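Local coordinates for putative modification methylase (Thermus thermophilus, PDB 2ZIG), which probably transfers a methyl group from S-adenosyl-L-methionine to the N4 atom of cytosine in DNA, as an enzyme of the N(4)/N(6)-methyltransferase family, at residues Ala218-Glu226 with Thr246-Trp256; Asn132-Thr140 with Phe200-Glu211. All blocks are in the same frame, centred on the assembly; numbering follows the deposited sequence.

Contact 1. Residues Ala218-Glu226 with Thr246-Trp256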
loop_
_atom_site.group_PDB
_atom_site.type_symbol
_atom_site.label_atom_id
_atom_site.label_comp_id
_atom_site.label_asym_id
_atom_site.label_seq_id
_atom_site.Cartn_x
_atom_site.Cartn_y
_atom_site.Cartn_z
ATOM N N ALA B 218 12.342 -13.323 -13.677
ATOM C CA ALA B 218 10.978 -13.383 -13.170
ATOM C C ALA B 218 10.818 -12.392 -12.020
ATOM O O ALA B 218 11.661 -12.326 -11.125
ATOM C CB ALA B 218 10.661 -14.799 -12.699
ATOM N N PRO B 219 9.742 -11.592 -12.042
ATOM C CA PRO B 219 9.498 -10.607 -10.984
ATOM C C PRO B 219 9.067 -11.244 -9.663
ATOM O O PRO B 219 9.064 -10.586 -8.620
ATOM C CB PRO B 219 8.418 -9.709 -11.589
ATOM C CG PRO B 219 7.655 -10.652 -12.449
ATOM C CD PRO B 219 8.749 -11.457 -13.120
ATOM N N PHE B 220 8.704 -12.523 -9.708
ATOM C CA PHE B 220 8.306 -13.221 -8.497
ATOM C C PHE B 220 8.483 -14.730 -8.599
ATOM O O PHE B 220 8.398 -15.306 -9.682
ATOM C CB PHE B 220 6.865 -12.851 -8.097
ATOM C CG PHE B 220 5.842 -13.085 -9.170
ATOM C CD1 PHE B 220 5.429 -14.372 -9.493
ATOM C CD2 PHE B 220 5.271 -12.012 -9.844
ATOM C CE1 PHE B 220 4.457 -14.589 -10.477
ATOM C CE2 PHE B 220 4.301 -12.218 -10.824
ATOM C CZ PHE B 220 3.895 -13.509 -11.141
ATOM N N PRO B 221 8.760 -15.387 -7.462
ATOM C CA PRO B 221 8.959 -16.834 -7.392
ATOM C C PRO B 221 7.730 -17.625 -7.817
ATOM O O PRO B 221 6.589 -17.165 -7.674
ATOM C CB PRO B 221 9.284 -17.068 -5.920
ATOM C CG PRO B 221 9.921 -15.793 -5.508
ATOM C CD PRO B 221 9.029 -14.770 -6.155
ATOM N N LEU B 222 7.974 -18.828 -8.324
ATOM C CA LEU B 222 6.901 -19.703 -8.749
ATOM C C LEU B 222 5.990 -19.951 -7.537
ATOM O O LEU B 222 4.765 -19.899 -7.640
ATOM C CB LEU B 222 7.473 -21.031 -9.234
ATOM C CG LEU B 222 6.757 -21.791 -10.352
ATOM C CD1 LEU B 222 7.117 -23.261 -10.222
ATOM C CD2 LEU B 222 5.251 -21.612 -10.270
ATOM N N GLU B 223 6.601 -20.207 -6.387
ATOM C CA GLU B 223 5.839 -20.480 -5.183
ATOM C C GLU B 223 4.808 -19.409 -4.850
ATOM O O GLU B 223 3.709 -19.717 -4.388
ATOM C CB GLU B 223 6.774 -20.686 -3.992
ATOM C CG GLU B 223 6.028 -20.785 -2.680
ATOM C CD GLU B 223 6.892 -21.300 -1.551
ATOM O OE1 GLU B 223 8.043 -20.826 -1.407
ATOM O OE2 GLU B 223 6.407 -22.174 -0.799
ATOM N N LEU B 224 5.164 -18.154 -5.070
ATOM C CA LEU B 224 4.248 -17.054 -4.796
ATOM C C LEU B 224 3.073 -17.128 -5.779
ATOM O O LEU B 224 1.924 -16.882 -5.415
ATOM C CB LEU B 224 4.989 -15.724 -4.929
ATOM C CG LEU B 224 4.282 -14.421 -4.529
ATOM C CD1 LEU B 224 5.310 -13.331 -4.343
ATOM C CD2 LEU B 224 3.283 -14.012 -5.591
ATOM N N ALA B 225 3.358 -17.475 -7.028
ATOM C CA ALA B 225 2.288 -17.582 -8.017
ATOM C C ALA B 225 1.403 -18.794 -7.724
ATOM O O ALA B 225 0.174 -18.721 -7.826
ATOM C CB ALA B 225 2.875 -17.684 -9.426
ATOM N N GLU B 226 2.018 -19.915 -7.356
ATOM C CA GLU B 226 1.234 -21.115 -7.076
ATOM C C GLU B 226 0.277 -20.887 -5.918
ATOM O O GLU B 226 -0.844 -21.367 -5.930
ATOM C CB GLU B 226 2.147 -22.302 -6.772
ATOM C CG GLU B 226 2.976 -22.730 -7.955
ATOM C CD GLU B 226 3.934 -23.845 -7.613
ATOM O OE1 GLU B 226 4.635 -23.720 -6.587
ATOM O OE2 GLU B 226 3.998 -24.838 -8.366
ATOM N N THR B 246 8.863 -14.902 -18.588
ATOM C CA THR B 246 9.242 -16.295 -18.775
ATOM C C THR B 246 8.155 -17.287 -18.368
ATOM O O THR B 246 8.406 -18.494 -18.292
ATOM C CB THR B 246 10.538 -16.642 -18.038
ATOM O OG1 THR B 246 10.454 -16.192 -16.683
ATOM C CG2 THR B 246 11.724 -15.994 -18.733
ATOM N N GLY B 247 6.957 -16.770 -18.099
ATOM C CA GLY B 247 5.823 -17.623 -17.774
ATOM C C GLY B 247 5.614 -18.182 -16.377
ATOM O O GLY B 247 4.935 -19.199 -16.224
ATOM N N THR B 248 6.158 -17.522 -15.362
ATOM C CA THR B 248 6.008 -17.980 -13.987
ATOM C C THR B 248 4.550 -18.304 -13.672
ATOM O O THR B 248 4.235 -19.388 -13.165
ATOM C CB THR B 248 6.488 -16.910 -12.990
ATOM O OG1 THR B 248 7.803 -16.487 -13.354
ATOM C CG2 THR B 248 6.523 -17.469 -11.572
ATOM N N THR B 249 3.659 -17.375 -13.989
ATOM C CA THR B 249 2.248 -17.573 -13.701
ATOM C C THR B 249 1.617 -18.709 -14.497
ATOM O O THR B 249 0.786 -19.444 -13.977
ATOM C CB THR B 249 1.457 -16.290 -13.947
ATOM O OG1 THR B 249 2.038 -15.221 -13.184
ATOM C CG2 THR B 249 -0.002 -16.481 -13.536
ATOM N N LEU B 250 1.996 -18.836 -15.763
ATOM C CA LEU B 250 1.469 -19.901 -16.613
ATOM C C LEU B 250 1.892 -21.235 -16.003
ATOM O O LEU B 250 1.111 -22.168 -15.918
ATOM C CB LEU B 250 2.048 -19.777 -18.030
ATOM C CG LEU B 250 1.454 -18.798 -19.060
ATOM C CD1 LEU B 250 0.641 -17.709 -18.404
ATOM C CD2 LEU B 250 2.591 -18.212 -19.882
ATOM N N ILE B 251 3.147 -21.310 -15.577
ATOM C CA ILE B 251 3.689 -22.520 -14.969
ATOM C C ILE B 251 2.967 -22.869 -13.669
ATOM O O ILE B 251 2.579 -24.015 -13.465
ATOM C CB ILE B 251 5.193 -22.345 -14.706
ATOM C CG1 ILE B 251 5.921 -22.243 -16.048
ATOM C CG2 ILE B 251 5.732 -23.489 -13.873
ATOM C CD1 ILE B 251 7.404 -21.947 -15.917
ATOM N N ALA B 252 2.787 -21.874 -12.800
ATOM C CA ALA B 252 2.099 -22.069 -11.527
ATOM C C ALA B 252 0.684 -22.565 -11.793
ATOM O O ALA B 252 0.195 -23.460 -11.120
ATOM C CB ALA B 252 2.050 -20.762 -10.744
ATOM N N ALA B 253 0.030 -21.981 -12.783
ATOM C CA ALA B 253 -1.333 -22.373 -13.131
ATOM C C ALA B 253 -1.406 -23.832 -13.597
ATOM O O ALA B 253 -2.190 -24.627 -13.078
ATOM C CB ALA B 253 -1.867 -21.453 -14.217
ATOM N N ALA B 254 -0.576 -24.185 -14.570
ATOM C CA ALA B 254 -0.574 -25.540 -15.100
ATOM C C ALA B 254 -0.185 -26.605 -14.075
ATOM O O ALA B 254 -0.733 -27.707 -14.079
ATOM C CB ALA B 254 0.342 -25.619 -16.302
ATOM N N ARG B 255 0.758 -26.288 -13.195
ATOM C CA ARG B 255 1.179 -27.266 -12.191
ATOM C C ARG B 255 0.044 -27.592 -11.235
ATOM O O ARG B 255 0.055 -28.640 -10.600
ATOM C CB ARG B 255 2.379 -26.752 -11.398
ATOM C CG ARG B 255 3.679 -26.702 -12.182
ATOM C CD ARG B 255 4.718 -25.903 -11.414
ATOM N NE ARG B 255 5.054 -26.512 -10.132
ATOM C CZ ARG B 255 5.891 -27.534 -9.996
ATOM N NH1 ARG B 255 6.152 -28.040 -8.795
ATOM N NH2 ARG B 255 6.478 -28.046 -11.069
ATOM N N TRP B 256 -0.940 -26.701 -11.147
ATOM C CA TRP B 256 -2.076 -26.914 -10.253
ATOM C C TRP B 256 -3.421 -27.188 -10.918
ATOM O O TRP B 256 -4.471 -26.885 -10.364
ATOM C CB TRP B 256 -2.193 -25.742 -9.274
ATOM C CG TRP B 256 -1.116 -25.819 -8.270
ATOM C CD1 TRP B 256 0.157 -25.338 -8.393
ATOM C CD2 TRP B 256 -1.132 -26.606 -7.075
ATOM N NE1 TRP B 256 0.937 -25.791 -7.356
ATOM C CE2 TRP B 256 0.172 -26.573 -6.535
ATOM C CE3 TRP B 256 -2.120 -27.339 -6.412
ATOM C CZ2 TRP B 256 0.514 -27.250 -5.365
ATOM C CZ3 TRP B 256 -1.781 -28.013 -5.243
ATOM C CH2 TRP B 256 -0.473 -27.964 -4.735
HETATM O O HOH W 1 9.992 -17.395 -11.134
#
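L222 lies as a knob among T248, I251, A252 and R255, packing helix 222-232 on helix 248-255 within the Rossmann-like methyltransferase fold. The second helix follows the family's glycine-rich FxGxG loop; T246 in that loop and T248 at the start of the helix bind S-adenosyl-L-methionine, though no cofactor is bound to this chain. The segment axes come within 8.4 Å and cross at -55°, a closeness allowed by alanines. A252 CB is pressed by L222 CD2 at 3.3 Å and by A225 CB at 3.4 Å, both tighter than normal van der Waals spacing. The other branch of L222, CD1, reaches over I251 CG2 and the aliphatic part of R255. At the other end the F220 ring stands with CG between its backbone N and carbonyl carbon (chi1 55°), which brings CZ to T249 OG1, 3.2 Å away in the ring plane. That hydroxyl hydrogen-bonds to D241. T248 turns its methyl CG2 to F220 O and L222 CA, while its OG1 pairs with R276 and shares a water with F220 O. E226 closes the opposite end: its chain, extended beyond CG, lays CG on A252 CB and sends OE2 to the edge of the R255 guanidinium. The salt bridge to NE runs nearly along the carboxylate C-O axis, though the two planes are 39° apart; R255 NH2 is held by E280 O. Putting an alanine at E226 would probably leave R255 NE without its acidic mate and uncover part of A252 CB. The W256 ring stands almost perpendicular to the carboxylate, and its NE1, 3.4 Å from E226 OE2, gives that same oxygen a second, weak hydrogen bond.

Contact 2. Residues Asn132-Thr140 with Phe200-Glu211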
loop_
_atom_site.group_PDB
_atom_site.type_symbol
_atom_site.label_atom_id
_atom_site.label_comp_id
_atom_site.label_asym_id
_atom_site.label_seq_id
_atom_site.Cartn_x
_atom_site.Cartn_y
_atom_site.Cartn_z
ATOM N N ASN B 132 -8.248 -5.977 0.346
ATOM C CA ASN B 132 -6.999 -5.740 1.045
ATOM C C ASN B 132 -5.842 -6.425 0.332
ATOM O O ASN B 132 -5.942 -7.570 -0.098
ATOM C CB ASN B 132 -7.078 -6.234 2.490
ATOM C CG ASN B 132 -7.502 -5.145 3.443
ATOM O OD1 ASN B 132 -7.160 -3.982 3.249
ATOM N ND2 ASN B 132 -8.236 -5.512 4.483
ATOM N N PRO B 133 -4.724 -5.722 0.185
ATOM C CA PRO B 133 -3.609 -6.378 -0.495
ATOM C C PRO B 133 -2.932 -7.282 0.502
ATOM O O PRO B 133 -3.256 -7.260 1.691
ATOM C CB PRO B 133 -2.707 -5.212 -0.863
ATOM C CG PRO B 133 -2.859 -4.339 0.343
ATOM C CD PRO B 133 -4.368 -4.346 0.567
ATOM N N ILE B 134 -1.999 -8.081 0.001
ATOM C CA ILE B 134 -1.196 -8.948 0.841
ATOM C C ILE B 134 0.212 -8.345 0.721
ATOM O O ILE B 134 0.637 -7.946 -0.373
ATOM C CB ILE B 134 -1.195 -10.408 0.341
ATOM C CG1 ILE B 134 -2.529 -11.079 0.697
ATOM C CG2 ILE B 134 -0.032 -11.176 0.974
ATOM C CD1 ILE B 134 -2.696 -12.487 0.124
ATOM N N ILE B 135 0.906 -8.248 1.850
ATOM C CA ILE B 135 2.244 -7.694 1.878
ATOM C C ILE B 135 3.260 -8.802 1.698
ATOM O O ILE B 135 3.340 -9.717 2.506
ATOM C CB ILE B 135 2.556 -6.987 3.218
ATOM C CG1 ILE B 135 1.580 -5.832 3.442
ATOM C CG2 ILE B 135 4.011 -6.468 3.210
ATOM C CD1 ILE B 135 1.432 -4.920 2.234
ATOM N N TRP B 136 4.035 -8.725 0.629
ATOM C CA TRP B 136 5.053 -9.726 0.408
ATOM C C TRP B 136 6.358 -9.244 1.019
ATOM O O TRP B 136 7.035 -8.391 0.445
ATOM C CB TRP B 136 5.247 -9.972 -1.086
ATOM C CG TRP B 136 6.375 -10.917 -1.388
ATOM C CD1 TRP B 136 6.841 -11.936 -0.593
ATOM C CD2 TRP B 136 7.142 -10.968 -2.595
ATOM N NE1 TRP B 136 7.847 -12.615 -1.239
ATOM C CE2 TRP B 136 8.053 -12.040 -2.467
ATOM C CE3 TRP B 136 7.146 -10.210 -3.775
ATOM C CZ2 TRP B 136 8.961 -12.372 -3.476
ATOM C CZ3 TRP B 136 8.049 -10.542 -4.779
ATOM C CH2 TRP B 136 8.944 -11.613 -4.620
ATOM N N HIS B 137 6.705 -9.780 2.188
ATOM C CA HIS B 137 7.949 -9.397 2.836
ATOM C C HIS B 137 9.025 -10.178 2.103
ATOM O O HIS B 137 9.370 -11.303 2.457
ATOM C CB HIS B 137 7.932 -9.747 4.323
ATOM C CG HIS B 137 8.961 -9.006 5.116
ATOM N ND1 HIS B 137 9.087 -9.135 6.482
ATOM C CD2 HIS B 137 9.902 -8.111 4.735
ATOM C CE1 HIS B 137 10.061 -8.349 6.908
ATOM N NE2 HIS B 137 10.571 -7.717 5.867
ATOM N N LYS B 138 9.507 -9.545 1.047
ATOM C CA LYS B 138 10.506 -10.072 0.134
ATOM C C LYS B 138 11.857 -10.262 0.804
ATOM O O LYS B 138 12.393 -11.368 0.836
ATOM C CB LYS B 138 10.639 -9.091 -1.036
ATOM C CG LYS B 138 11.070 -9.661 -2.373
ATOM C CD LYS B 138 11.099 -8.536 -3.416
ATOM C CE LYS B 138 11.512 -9.023 -4.802
ATOM N NZ LYS B 138 12.906 -9.553 -4.861
ATOM N N HIS B 139 12.397 -9.172 1.338
ATOM C CA HIS B 139 13.707 -9.184 1.980
ATOM C C HIS B 139 13.619 -9.004 3.485
ATOM O O HIS B 139 13.520 -7.882 3.982
ATOM C CB HIS B 139 14.578 -8.077 1.382
ATOM C CG HIS B 139 14.630 -8.092 -0.114
ATOM N ND1 HIS B 139 14.212 -7.027 -0.886
ATOM C CD2 HIS B 139 15.044 -9.046 -0.984
ATOM C CE1 HIS B 139 14.365 -7.325 -2.164
ATOM N NE2 HIS B 139 14.868 -8.544 -2.251
ATOM N N THR B 140 13.671 -10.125 4.201
ATOM C CA THR B 140 13.602 -10.140 5.660
ATOM C C THR B 140 14.846 -9.520 6.293
ATOM O O THR B 140 15.625 -8.839 5.623
ATOM C CB THR B 140 13.452 -11.586 6.178
ATOM O OG1 THR B 140 12.265 -12.167 5.626
ATOM C CG2 THR B 140 13.366 -11.606 7.700
ATOM N N PHE B 200 -1.662 -19.370 3.998
ATOM C CA PHE B 200 -1.898 -18.526 2.824
ATOM C C PHE B 200 -2.785 -17.307 3.066
ATOM O O PHE B 200 -2.441 -16.187 2.669
ATOM C CB PHE B 200 -2.539 -19.326 1.691
ATOM C CG PHE B 200 -1.744 -20.505 1.238
ATOM C CD1 PHE B 200 -0.415 -20.668 1.615
ATOM C CD2 PHE B 200 -2.321 -21.442 0.385
ATOM C CE1 PHE B 200 0.326 -21.739 1.148
ATOM C CE2 PHE B 200 -1.586 -22.517 -0.087
ATOM C CZ PHE B 200 -0.262 -22.668 0.291
ATOM N N PHE B 201 -3.937 -17.529 3.690
ATOM C CA PHE B 201 -4.862 -16.436 3.937
ATOM C C PHE B 201 -4.526 -15.575 5.151
ATOM O O PHE B 201 -5.182 -15.642 6.188
ATOM C CB PHE B 201 -6.296 -16.962 4.043
ATOM C CG PHE B 201 -6.866 -17.424 2.731
ATOM C CD1 PHE B 201 -6.650 -18.721 2.279
ATOM C CD2 PHE B 201 -7.563 -16.534 1.908
ATOM C CE1 PHE B 201 -7.116 -19.129 1.018
ATOM C CE2 PHE B 201 -8.029 -16.930 0.648
ATOM C CZ PHE B 201 -7.805 -18.223 0.206
ATOM N N ARG B 202 -3.480 -14.775 5.004
ATOM C CA ARG B 202 -3.040 -13.850 6.037
ATOM C C ARG B 202 -2.561 -12.638 5.254
ATOM O O ARG B 202 -2.311 -12.746 4.055
ATOM C CB ARG B 202 -1.914 -14.453 6.873
ATOM C CG ARG B 202 -0.714 -14.907 6.080
ATOM C CD ARG B 202 0.381 -15.345 7.036
ATOM N NE ARG B 202 -0.008 -16.507 7.822
ATOM C CZ ARG B 202 0.208 -16.634 9.129
ATOM N NH1 ARG B 202 -0.176 -17.739 9.763
ATOM N NH2 ARG B 202 0.783 -15.652 9.808
ATOM N N GLN B 203 -2.434 -11.490 5.904
ATOM C CA GLN B 203 -2.053 -10.297 5.174
ATOM C C GLN B 203 -0.564 -10.104 4.901
ATOM O O GLN B 203 -0.194 -9.272 4.080
ATOM C CB GLN B 203 -2.649 -9.051 5.855
ATOM C CG GLN B 203 -2.375 -7.762 5.091
ATOM C CD GLN B 203 -3.417 -6.677 5.323
ATOM O OE1 GLN B 203 -3.857 -6.442 6.447
ATOM N NE2 GLN B 203 -3.792 -5.997 4.257
ATOM N N ILE B 204 0.293 -10.869 5.566
ATOM C CA ILE B 204 1.728 -10.735 5.327
ATOM C C ILE B 204 2.381 -12.092 5.058
ATOM O O ILE B 204 2.197 -13.047 5.821
ATOM C CB ILE B 204 2.432 -10.048 6.531
ATOM C CG1 ILE B 204 1.838 -8.655 6.739
ATOM C CG2 ILE B 204 3.942 -9.921 6.278
ATOM C CD1 ILE B 204 2.457 -7.879 7.897
ATOM N N TRP B 205 3.106 -12.181 3.946
ATOM C CA TRP B 205 3.815 -13.404 3.581
ATOM C C TRP B 205 5.303 -13.136 3.781
ATOM O O TRP B 205 5.897 -12.333 3.057
ATOM C CB TRP B 205 3.557 -13.775 2.113
ATOM C CG TRP B 205 2.162 -14.282 1.837
ATOM C CD1 TRP B 205 1.185 -14.537 2.760
ATOM C CD2 TRP B 205 1.607 -14.627 0.561
ATOM N NE1 TRP B 205 0.064 -15.020 2.141
ATOM C CE2 TRP B 205 0.293 -15.086 0.791
ATOM C CE3 TRP B 205 2.092 -14.592 -0.756
ATOM C CZ2 TRP B 205 -0.553 -15.512 -0.254
ATOM C CZ3 TRP B 205 1.258 -15.010 -1.790
ATOM C CH2 TRP B 205 -0.053 -15.465 -1.532
ATOM N N ASP B 206 5.909 -13.803 4.758
ATOM C CA ASP B 206 7.328 -13.593 5.029
ATOM C C ASP B 206 8.146 -14.861 4.853
ATOM O O ASP B 206 9.325 -14.903 5.218
ATOM C CB ASP B 206 7.516 -13.052 6.451
ATOM C CG ASP B 206 7.123 -14.056 7.520
ATOM O OD1 ASP B 206 6.519 -15.095 7.182
ATOM O OD2 ASP B 206 7.410 -13.800 8.708
ATOM N N ASP B 207 7.525 -15.884 4.276
ATOM C CA ASP B 207 8.195 -17.164 4.071
ATOM C C ASP B 207 8.582 -17.434 2.618
ATOM O O ASP B 207 8.865 -18.573 2.254
ATOM C CB ASP B 207 7.304 -18.296 4.582
ATOM C CG ASP B 207 5.944 -18.327 3.897
ATOM O OD1 ASP B 207 5.549 -17.308 3.284
ATOM O OD2 ASP B 207 5.257 -19.370 3.983
ATOM N N ILE B 208 8.585 -16.395 1.786
ATOM C CA ILE B 208 8.962 -16.553 0.387
ATOM C C ILE B 208 9.916 -15.427 -0.009
ATOM O O ILE B 208 9.486 -14.352 -0.435
ATOM C CB ILE B 208 7.740 -16.500 -0.547
ATOM C CG1 ILE B 208 6.727 -17.571 -0.156
ATOM C CG2 ILE B 208 8.186 -16.712 -1.983
ATOM C CD1 ILE B 208 5.454 -17.511 -0.982
ATOM N N PRO B 209 11.229 -15.662 0.129
ATOM C CA PRO B 209 12.237 -14.654 -0.213
ATOM C C PRO B 209 12.349 -14.337 -1.696
ATOM O O PRO B 209 12.053 -15.178 -2.550
ATOM C CB PRO B 209 13.523 -15.252 0.348
ATOM C CG PRO B 209 13.285 -16.729 0.211
ATOM C CD PRO B 209 11.862 -16.869 0.689
ATOM N N GLY B 210 12.768 -13.110 -1.990
ATOM C CA GLY B 210 12.942 -12.691 -3.368
ATOM C C GLY B 210 14.034 -13.521 -4.009
ATOM O O GLY B 210 14.993 -13.905 -3.335
ATOM N N GLU B 211 13.881 -13.800 -5.303
ATOM C CA GLU B 211 14.835 -14.606 -6.077
ATOM C C GLU B 211 14.568 -16.100 -5.895
ATOM O O GLU B 211 13.672 -16.668 -6.523
ATOM C CB GLU B 211 16.281 -14.290 -5.670
ATOM C CG GLU B 211 16.842 -12.978 -6.219
ATOM C CD GLU B 211 16.015 -11.764 -5.835
ATOM O OE1 GLU B 211 14.888 -11.626 -6.360
ATOM O OE2 GLU B 211 16.488 -10.948 -5.013
HETATM O O HOH W 2 -4.769 -2.699 4.075
HETATM O O HOH W 3 11.044 -13.899 2.586
#
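W205 and I134 pack face to methyl where strand 204-205 joins strand 129-137 in parallel, as the last strand within this chain of the mixed methyltransferase sheet. I134 CG2 stands almost over the centre of the five-membered ring, 3.8 Å from its centroid in a CH-pi contact, and CD1 continues along the ring to CZ2. Further contacts are likely to hold the indole in place: its NE1 donates in the ring plane to F200 O at 2.8 Å, and R227 makes a cation-pi contact with it. Backbone bonds stitch the strands: I135 N to Q203 O, W205 N to I135 O, and H137 N to W205 O, the last bent to 144°. I135 and I204 meet on the sheet face away from W205, where I204 packs on H137 of the second subunit. Q203 serves this interface too. With CG anti to the backbone N (chi1 -176°), its extended chain runs to P133, where NE2 donates to P133 O at 2.9 Å, leaving OE1 to accept from E166 N of the second subunit. W136 ends the tight part: its NE1 donates to I208 O in both ring and carbonyl planes, although 2.5 Å is short enough to make the exact length doubtful. K138 CG lies over one face of the same indole, toward its rim. Beyond W136 the contact loosens into exposed loops. G210 N reaches K138 O only weakly, and water 3 lies between H137 O and D206 O. A CB on G210 would run into K138 NZ; with glycine there, the ammonium, turned by a bend at chi4 (-64°), passes beside CA and makes a weak salt bridge with E211 OE1 at 3.2 Å.

Of the four segments, the one on strand 129-137 comes first from the N terminus; after 59 intervening residues the chain returns at F200, and contact 2 closes that loop by adding strand 204-205 to the sheet margin. Six unmodelled residues follow E211, then contact 1 opens at A218 and runs into helix 222-232, closing a shorter loop of 19 residues containing strand 238-241. The two loops lie in series, neither nesting nor crossing. In space they meet although their centres are 15 Å apart: W136 packs against P221 and L224, with CD2 3.5 Å from L224 CD1. Helix 222-232 thus bridges the sheet margin near the subunit interface and the cofactor-binding helix 248-255.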